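Local structure of lactaldehyde dehydrogenase (Escherichia coli, 2IMP) at residues 302-316 against 358-371. The protein catalyses the irreversible NAD-dependent oxidation of L-lactaldehyde to L-lactate, and also oxidises glycolaldehyde to glycolate, working as a homotetramer in L-fucose and L-rhamnose degradation. Numbering follows the deposited sequence.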
loop_
_atom_site.group_PDB
_atom_site.type_symbol
_atom_site.label_atom_id
_atom_site.label_comp_id
_atom_site.label_asym_id
_atom_site.label_seq_id
_atom_site.Cartn_x
_atom_site.Cartn_y
_atom_site.Cartn_z
ATOM N N VAL A 302 8.829 -33.683 -28.517
ATOM C CA VAL A 302 9.914 -34.558 -28.088
ATOM C C VAL A 302 11.101 -34.607 -29.070
ATOM O O VAL A 302 12.259 -34.667 -28.653
ATOM C CB VAL A 302 9.408 -35.995 -27.844
ATOM C CG1 VAL A 302 10.558 -36.881 -27.388
ATOM C CG2 VAL A 302 8.305 -35.982 -26.792
ATOM N N ASN A 303 10.803 -34.584 -30.367
ATOM C CA ASN A 303 11.854 -34.593 -31.379
ATOM C C ASN A 303 12.702 -33.305 -31.368
ATOM O O ASN A 303 13.929 -33.363 -31.291
ATOM C CB ASN A 303 11.253 -34.805 -32.773
ATOM C CG ASN A 303 10.917 -36.261 -33.046
ATOM O OD1 ASN A 303 11.798 -37.129 -33.024
ATOM N ND2 ASN A 303 9.642 -36.541 -33.305
ATOM N N ARG A 304 12.041 -32.155 -31.445
ATOM C CA ARG A 304 12.766 -30.895 -31.408
ATOM C C ARG A 304 13.580 -30.747 -30.119
ATOM O O ARG A 304 14.718 -30.282 -30.143
ATOM C CB ARG A 304 11.809 -29.708 -31.550
ATOM C CG ARG A 304 11.200 -29.576 -32.936
ATOM C CD ARG A 304 10.538 -28.220 -33.131
ATOM N NE ARG A 304 9.910 -28.109 -34.446
ATOM C CZ ARG A 304 9.315 -27.012 -34.905
ATOM N NH1 ARG A 304 9.264 -25.917 -34.156
ATOM N NH2 ARG A 304 8.765 -27.010 -36.112
ATOM N N LEU A 305 12.985 -31.159 -29.003
ATOM C CA LEU A 305 13.674 -31.095 -27.723
ATOM C C LEU A 305 14.898 -32.028 -27.695
ATOM O O LEU A 305 15.950 -31.679 -27.155
ATOM C CB LEU A 305 12.713 -31.458 -26.580
ATOM C CG LEU A 305 13.272 -31.391 -25.151
ATOM C CD1 LEU A 305 13.791 -29.991 -24.860
ATOM C CD2 LEU A 305 12.190 -31.775 -24.153
ATOM N N GLY A 306 14.739 -33.203 -28.298
ATOM C CA GLY A 306 15.831 -34.159 -28.359
ATOM C C GLY A 306 16.983 -33.594 -29.170
ATOM O O GLY A 306 18.149 -33.739 -28.800
ATOM N N GLU A 307 16.660 -32.951 -30.288
ATOM C CA GLU A 307 17.686 -32.351 -31.131
ATOM C C GLU A 307 18.419 -31.197 -30.425
ATOM O O GLU A 307 19.631 -31.033 -30.568
ATOM C CB GLU A 307 17.071 -31.845 -32.438
ATOM C CG GLU A 307 16.543 -32.948 -33.340
ATOM C CD GLU A 307 15.795 -32.411 -34.544
ATOM O OE1 GLU A 307 16.383 -31.610 -35.304
ATOM O OE2 GLU A 307 14.616 -32.792 -34.730
ATOM N N ALA A 308 17.666 -30.410 -29.663
ATOM C CA ALA A 308 18.246 -29.298 -28.925
ATOM C C ALA A 308 19.262 -29.767 -27.873
ATOM O O ALA A 308 20.315 -29.161 -27.699
ATOM C CB ALA A 308 17.142 -28.481 -28.257
ATOM N N MET A 309 18.937 -30.859 -27.191
ATOM C CA MET A 309 19.822 -31.394 -26.164
ATOM C C MET A 309 21.106 -32.059 -26.697
ATOM O O MET A 309 22.113 -32.132 -25.986
ATOM C CB MET A 309 19.062 -32.376 -25.277
ATOM C CG MET A 309 18.026 -31.713 -24.397
ATOM S SD MET A 309 17.205 -32.914 -23.361
ATOM C CE MET A 309 15.805 -33.271 -24.366
ATOM N N GLN A 310 21.057 -32.557 -27.930
ATOM C CA GLN A 310 22.242 -33.161 -28.523
ATOM C C GLN A 310 23.346 -32.119 -28.763
ATOM O O GLN A 310 24.536 -32.411 -28.634
ATOM C CB GLN A 310 21.909 -33.840 -29.856
ATOM C CG GLN A 310 21.595 -35.321 -29.753
ATOM C CD GLN A 310 21.792 -36.047 -31.079
ATOM O OE1 GLN A 310 22.911 -36.151 -31.584
ATOM N NE2 GLN A 310 20.700 -36.549 -31.648
ATOM N N ALA A 311 22.913 -30.910 -29.109
ATOM C CA ALA A 311 23.812 -29.794 -29.368
ATOM C C ALA A 311 24.486 -29.239 -28.098
ATOM O O ALA A 311 25.453 -28.479 -28.177
ATOM C CB ALA A 311 23.051 -28.681 -30.073
ATOM N N VAL A 312 23.951 -29.617 -26.941
ATOM C CA VAL A 312 24.504 -29.177 -25.668
ATOM C C VAL A 312 25.846 -29.849 -25.334
ATOM O O VAL A 312 25.890 -31.033 -25.010
ATOM C CB VAL A 312 23.514 -29.448 -24.506
ATOM C CG1 VAL A 312 24.169 -29.135 -23.170
ATOM C CG2 VAL A 312 22.271 -28.597 -24.680
ATOM N N GLN A 313 26.927 -29.085 -25.437
ATOM C CA GLN A 313 28.261 -29.593 -25.142
ATOM C C GLN A 313 28.683 -29.357 -23.677
ATOM O O GLN A 313 28.399 -28.305 -23.105
ATOM C CB GLN A 313 29.291 -28.912 -26.046
ATOM C CG GLN A 313 28.953 -28.906 -27.530
ATOM C CD GLN A 313 29.565 -30.067 -28.289
ATOM O OE1 GLN A 313 29.173 -31.221 -28.110
ATOM N NE2 GLN A 313 30.538 -29.764 -29.143
ATOM N N PHE A 314 29.352 -30.335 -23.081
ATOM C CA PHE A 314 29.811 -30.180 -21.712
ATOM C C PHE A 314 31.341 -30.248 -21.586
ATOM O O PHE A 314 32.010 -30.841 -22.434
ATOM C CB PHE A 314 29.152 -31.229 -20.807
ATOM C CG PHE A 314 29.507 -32.649 -21.148
ATOM C CD1 PHE A 314 30.745 -33.178 -20.795
ATOM C CD2 PHE A 314 28.598 -33.463 -21.818
ATOM C CE1 PHE A 314 31.068 -34.502 -21.092
ATOM C CE2 PHE A 314 28.911 -34.787 -22.121
ATOM C CZ PHE A 314 30.148 -35.307 -21.761
ATOM N N GLY A 315 31.879 -29.625 -20.544
ATOM C CA GLY A 315 33.316 -29.635 -20.346
ATOM C C GLY A 315 33.802 -28.574 -19.374
ATOM O O GLY A 315 33.006 -27.931 -18.685
ATOM N N ASN A 316 35.118 -28.403 -19.315
ATOM C CA ASN A 316 35.741 -27.422 -18.434
ATOM C C ASN A 316 35.417 -25.952 -18.827
ATOM O O ASN A 316 35.885 -25.461 -19.855
ATOM C CB ASN A 316 37.256 -27.630 -18.442
ATOM C CG ASN A 316 37.961 -26.818 -17.382
ATOM O OD1 ASN A 316 37.581 -25.683 -17.100
ATOM N ND2 ASN A 316 39.006 -27.389 -16.798
ATOM N N VAL A 358 29.709 -39.975 -17.307
ATOM C CA VAL A 358 31.066 -39.937 -17.834
ATOM C C VAL A 358 32.095 -40.332 -16.756
ATOM O O VAL A 358 31.921 -39.994 -15.585
ATOM C CB VAL A 358 31.419 -38.518 -18.339
ATOM C CG1 VAL A 358 32.863 -38.473 -18.808
ATOM C CG2 VAL A 358 30.481 -38.118 -19.462
ATOM N N GLU A 359 33.147 -41.046 -17.143
ATOM C CA GLU A 359 34.150 -41.452 -16.171
ATOM C C GLU A 359 35.562 -40.872 -16.420
ATOM O O GLU A 359 36.184 -41.129 -17.450
ATOM C CB GLU A 359 34.210 -42.980 -16.091
ATOM C CG GLU A 359 35.001 -43.505 -14.900
ATOM C CD GLU A 359 34.659 -44.948 -14.556
ATOM O OE1 GLU A 359 34.868 -45.840 -15.408
ATOM O OE2 GLU A 359 34.178 -45.189 -13.427
ATOM N N GLY A 360 36.036 -40.088 -15.458
ATOM C CA GLY A 360 37.342 -39.467 -15.561
ATOM C C GLY A 360 37.433 -38.277 -14.622
ATOM O O GLY A 360 36.695 -38.206 -13.641
ATOM N N LYS A 361 38.335 -37.346 -14.918
ATOM C CA LYS A 361 38.509 -36.151 -14.094
ATOM C C LYS A 361 37.252 -35.256 -14.016
ATOM O O LYS A 361 36.529 -35.102 -14.998
ATOM C CB LYS A 361 39.678 -35.315 -14.623
ATOM C CG LYS A 361 41.049 -35.943 -14.432
ATOM C CD LYS A 361 41.424 -36.010 -12.962
ATOM C CE LYS A 361 42.850 -36.504 -12.777
ATOM N NZ LYS A 361 43.248 -36.516 -11.342
ATOM N N GLY A 362 37.010 -34.673 -12.847
ATOM C CA GLY A 362 35.849 -33.817 -12.683
ATOM C C GLY A 362 34.575 -34.628 -12.548
ATOM O O GLY A 362 34.620 -35.856 -12.524
ATOM N N TYR A 363 33.436 -33.946 -12.462
ATOM C CA TYR A 363 32.157 -34.630 -12.319
ATOM C C TYR A 363 31.153 -34.301 -13.433
ATOM O O TYR A 363 30.239 -33.499 -13.244
ATOM C CB TYR A 363 31.541 -34.295 -10.960
ATOM C CG TYR A 363 32.569 -34.218 -9.862
ATOM C CD1 TYR A 363 33.108 -32.990 -9.473
ATOM C CD2 TYR A 363 33.061 -35.372 -9.264
ATOM C CE1 TYR A 363 34.117 -32.918 -8.522
ATOM C CE2 TYR A 363 34.073 -35.312 -8.314
ATOM C CZ TYR A 363 34.597 -34.083 -7.948
ATOM O OH TYR A 363 35.620 -34.022 -7.031
ATOM N N TYR A 364 31.326 -34.937 -14.585
ATOM C CA TYR A 364 30.443 -34.681 -15.707
ATOM C C TYR A 364 29.338 -35.714 -15.958
ATOM O O TYR A 364 29.554 -36.923 -15.854
ATOM C CB TYR A 364 31.257 -34.529 -16.993
ATOM C CG TYR A 364 32.286 -33.434 -16.937
ATOM C CD1 TYR A 364 33.551 -33.664 -16.397
ATOM C CD2 TYR A 364 31.989 -32.155 -17.407
ATOM C CE1 TYR A 364 34.493 -32.646 -16.325
ATOM C CE2 TYR A 364 32.922 -31.132 -17.338
ATOM C CZ TYR A 364 34.168 -31.381 -16.800
ATOM O OH TYR A 364 35.087 -30.361 -16.741
ATOM N N TYR A 365 28.154 -35.206 -16.272
ATOM C CA TYR A 365 27.018 -36.042 -16.613
ATOM C C TYR A 365 26.349 -35.510 -17.892
ATOM O O TYR A 365 25.964 -34.345 -17.957
ATOM C CB TYR A 365 25.992 -36.093 -15.481
ATOM C CG TYR A 365 25.044 -37.263 -15.628
ATOM C CD1 TYR A 365 25.439 -38.550 -15.263
ATOM C CD2 TYR A 365 23.785 -37.101 -16.206
ATOM C CE1 TYR A 365 24.606 -39.648 -15.472
ATOM C CE2 TYR A 365 22.944 -38.192 -16.421
ATOM C CZ TYR A 365 23.365 -39.463 -16.055
ATOM O OH TYR A 365 22.562 -40.549 -16.300
ATOM N N PRO A 366 26.211 -36.359 -18.913
ATOM C CA PRO A 366 25.602 -35.953 -20.181
ATOM C C PRO A 366 24.120 -35.537 -20.136
ATOM O O PRO A 366 23.330 -36.080 -19.361
ATOM C CB PRO A 366 25.822 -37.175 -21.064
ATOM C CG PRO A 366 25.647 -38.295 -20.089
ATOM C CD PRO A 366 26.460 -37.812 -18.899
ATOM N N PRO A 367 23.741 -34.556 -20.970
ATOM C CA PRO A 367 22.351 -34.115 -21.000
ATOM C C PRO A 367 21.513 -35.386 -21.236
ATOM O O PRO A 367 21.714 -36.103 -22.218
ATOM C CB PRO A 367 22.325 -33.162 -22.190
ATOM C CG PRO A 367 23.674 -32.535 -22.123
ATOM C CD PRO A 367 24.573 -33.726 -21.860
ATOM N N THR A 368 20.592 -35.658 -20.326
ATOM C CA THR A 368 19.780 -36.853 -20.434
ATOM C C THR A 368 18.279 -36.608 -20.620
ATOM O O THR A 368 17.665 -35.831 -19.893
ATOM C CB THR A 368 19.993 -37.741 -19.199
ATOM O OG1 THR A 368 21.381 -38.079 -19.100
ATOM C CG2 THR A 368 19.161 -39.009 -19.292
ATOM N N LEU A 369 17.712 -37.275 -21.618
ATOM C CA LEU A 369 16.294 -37.167 -21.907
ATOM C C LEU A 369 15.546 -38.485 -21.644
ATOM O O LEU A 369 15.841 -39.507 -22.264
ATOM C CB LEU A 369 16.087 -36.747 -23.362
ATOM C CG LEU A 369 14.634 -36.655 -23.832
ATOM C CD1 LEU A 369 13.874 -35.663 -22.966
ATOM C CD2 LEU A 369 14.598 -36.234 -25.290
ATOM N N LEU A 370 14.598 -38.450 -20.715
ATOM C CA LEU A 370 13.828 -39.637 -20.382
ATOM C C LEU A 370 12.360 -39.571 -20.829
ATOM O O LEU A 370 11.645 -38.618 -20.518
ATOM C CB LEU A 370 13.897 -39.896 -18.874
ATOM C CG LEU A 370 15.309 -40.038 -18.294
ATOM C CD1 LEU A 370 15.228 -40.265 -16.792
ATOM C CD2 LEU A 370 16.031 -41.192 -18.971
ATOM N N LEU A 371 11.932 -40.585 -21.575
ATOM C CA LEU A 371 10.560 -40.642 -22.053
ATOM C C LEU A 371 9.726 -41.755 -21.380
ATOM O O LEU A 371 10.238 -42.512 -20.560
ATOM C CB LEU A 371 10.542 -40.816 -23.577
ATOM C CG LEU A 371 11.363 -39.805 -24.397
ATOM C CD1 LEU A 371 11.041 -39.978 -25.883
ATOM C CD2 LEU A 371 11.047 -38.379 -23.956
#
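Tyr-364 runs from the Phe-314 ring along the backbone of Gly-315 to Asn-316 N, and its atoms meet them in chain order. CB faces the CD1–CE1 side of the Phe-314 ring; CD2 then comes 3.8 Å from Phe-314 CD1. Farther out, CE2 touches Gly-315 CA at 3.4 Å, a glycine whose backbone angles would jam a CB against the preceding carbonyl. The hydroxyl ends 3.2 Å from Asn-316 N, at too poor an angle for a hydrogen bond, and is bonded weakly to Ala-30 O instead. The two ring planes are inclined at 32°. Phe-314 has CG between its backbone N and carbonyl carbon (chi1 63°), which stands the ring up into the 358-371 segment: CZ reaches Val-358 CG2 at 3.6 Å, while CE2 and CD2 touch Pro-366 and Pro-367. Cutting Tyr-364 back to an alanine would keep CB against Phe-314 but is likely to open a gap beside Gly-315 and take CD2 from Phe-314 CD1. Pro-367 also receives Val-312 CG1 on its CG (3.6 Å). Beyond it, the Met-309 chain, bent at its last torsion, crosses Leu-369 at about a right angle and sets CE tightly against its branched end, 3.3 Å from CD2, and Val-302 CG1 meets Leu-371 CD1 tip to tip. Thus residues 302-310 of helix 298-310 run nearly antiparallel (159°) to strand 368-371, axes 9.3 Å apart at closest; the strand pairs with strands 350-353 and 388-394, helix 266-274 flanks Leu-305 and Ala-308, and helix 331-346 receives Tyr-363 and Tyr-365.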